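Local coordinates for protein CalS11 (Micromonospora echinospora, PDB 3TOS) that probably acts as an S-adenosylmethionine-dependent O-methyltransferase in calicheamicin biosynthesis, and binds S-adenosyl-L-homocysteine, at residues 95-100 with 150-155. Numbering follows the deposited sequence.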
# COMPACT_ATOMS: atom_id res chain seq x y z
N GLU B 95 22.77 4.90 15.92
CA GLU B 95 22.39 4.87 17.37
C GLU B 95 23.29 5.66 18.32
O GLU B 95 23.80 5.13 19.32
CB GLU B 95 22.26 3.45 17.83
CG GLU B 95 21.16 2.69 17.13
CD GLU B 95 20.92 1.38 17.83
OE1 GLU B 95 21.82 0.48 17.80
OE2 GLU B 95 19.80 1.22 18.38
N PRO B 96 23.51 6.95 18.01
CA PRO B 96 24.31 7.78 18.92
C PRO B 96 23.81 7.73 20.35
O PRO B 96 24.59 7.85 21.30
CB PRO B 96 24.17 9.19 18.32
CG PRO B 96 22.97 9.13 17.45
CD PRO B 96 22.93 7.74 16.91
N TYR B 97 22.48 7.62 20.52
CA TYR B 97 21.93 7.77 21.86
C TYR B 97 21.60 6.44 22.54
O TYR B 97 20.88 6.42 23.54
CB TYR B 97 20.69 8.66 21.81
CG TYR B 97 20.96 10.03 21.23
CD1 TYR B 97 22.00 10.84 21.73
CD2 TYR B 97 20.17 10.53 20.19
CE1 TYR B 97 22.22 12.10 21.22
CE2 TYR B 97 20.37 11.82 19.68
CZ TYR B 97 21.40 12.60 20.21
OH TYR B 97 21.59 13.88 19.74
N ASN B 98 22.11 5.32 22.00
CA ASN B 98 21.83 4.01 22.60
C ASN B 98 23.07 3.36 23.23
O ASN B 98 23.81 2.63 22.55
CB ASN B 98 21.14 3.06 21.57
CG ASN B 98 20.81 1.75 22.16
OD1 ASN B 98 21.05 1.53 23.36
ND2 ASN B 98 20.16 0.88 21.41
N PRO B 99 23.31 3.64 24.55
CA PRO B 99 24.48 3.11 25.24
C PRO B 99 24.25 1.65 25.64
O PRO B 99 25.16 0.99 26.11
CB PRO B 99 24.63 4.07 26.43
CG PRO B 99 23.15 4.41 26.79
CD PRO B 99 22.51 4.56 25.40
N LEU B 100 23.05 1.13 25.41
CA LEU B 100 22.78 -0.28 25.75
C LEU B 100 23.06 -1.26 24.61
O LEU B 100 23.03 -2.48 24.84
CB LEU B 100 21.34 -0.48 26.24
CG LEU B 100 21.07 0.35 27.50
CD1 LEU B 100 19.64 0.00 28.01
CD2 LEU B 100 22.09 0.15 28.65
N SER B 150 34.89 8.69 20.00
CA SER B 150 34.08 9.75 19.41
C SER B 150 32.59 9.47 19.36
O SER B 150 31.82 10.22 18.75
CB SER B 150 34.58 10.17 18.04
OG SER B 150 34.76 9.06 17.20
N ASP B 151 32.20 8.41 20.06
CA ASP B 151 30.75 8.11 20.19
C ASP B 151 30.11 9.14 21.12
O ASP B 151 30.75 9.61 22.10
CB ASP B 151 30.56 6.72 20.79
CG ASP B 151 30.60 5.59 19.76
OD1 ASP B 151 30.37 5.82 18.58
OD2 ASP B 151 30.81 4.45 20.13
N PHE B 152 28.82 9.44 20.88
CA PHE B 152 28.11 10.26 21.84
C PHE B 152 28.20 9.71 23.26
O PHE B 152 28.30 10.49 24.28
CB PHE B 152 26.65 10.47 21.38
CG PHE B 152 25.91 11.48 22.16
CD1 PHE B 152 25.16 11.10 23.26
CD2 PHE B 152 26.00 12.82 21.83
CE1 PHE B 152 24.51 12.06 24.03
CE2 PHE B 152 25.33 13.79 22.55
CZ PHE B 152 24.54 13.40 23.66
N PHE B 153 28.04 8.40 23.38
CA PHE B 153 28.14 7.74 24.72
C PHE B 153 29.53 7.12 24.97
O PHE B 153 29.66 6.10 25.70
CB PHE B 153 27.03 6.71 24.94
CG PHE B 153 25.76 7.33 25.50
CD1 PHE B 153 25.67 7.62 26.87
CD2 PHE B 153 24.70 7.66 24.65
CE1 PHE B 153 24.52 8.21 27.41
CE2 PHE B 153 23.58 8.28 25.18
CZ PHE B 153 23.51 8.56 26.58
N GLY B 154 30.56 7.75 24.42
CA GLY B 154 31.92 7.25 24.61
C GLY B 154 32.43 7.21 26.04
O GLY B 154 33.41 6.55 26.32
N HIS B 155 31.75 7.91 26.94
CA HIS B 155 32.07 7.84 28.37
C HIS B 155 31.55 6.54 29.05
O HIS B 155 31.92 6.25 30.21
CB HIS B 155 31.54 9.06 29.12
CG HIS B 155 30.08 9.30 28.94
ND1 HIS B 155 29.52 9.70 27.74
CD2 HIS B 155 29.08 9.20 29.82
CE1 HIS B 155 28.22 9.84 27.90
NE2 HIS B 155 27.93 9.57 29.17
O HOH W 1 27.01 6.53 21.41
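Tyr97 turns the edge of its ring onto one face of Phe152, a T-shaped pair with planes at 86° and centroids 4.8 Å apart. Tyr97 CE1 stands over the centre of the Phe152 ring. Pro96 CG lies over one face of Tyr97, toward the rim. Phe152 CG is anti to the backbone N (chi1 -170°), which turns a ring face to the Tyr97 edge. Phe153 CD2 lies in the plane of the Phe152 ring, at its edge. Phe153 takes Pro99 over one face: Pro99 CB sits 3.9 Å from the Phe153 ring centroid in a CH-pi contact. At the edge of the Phe153 ring, Pro96 O lies 3.4 Å from Phe153 CD2. A water donates to Pro96 O (2.8 Å) and accepts from Phe153 N (2.9 Å). Type I beta turns run from Glu95 to Asn98 and Asp151 to Gly154. Asn98 OD1 accepts from Leu100 N, an Asx turn. The loops join helices 82-94 and 136-148 to neighbouring parallel strands of the Rossmann-like sheet, away from the ligand sites. Tyr97 OH bonds to Gly92 O of a third subunit, and Arg50 of a second subunit makes a cation-pi contact with Tyr97. The loops thus meet through aromatic and proline surfaces, and their polar link passes through one water.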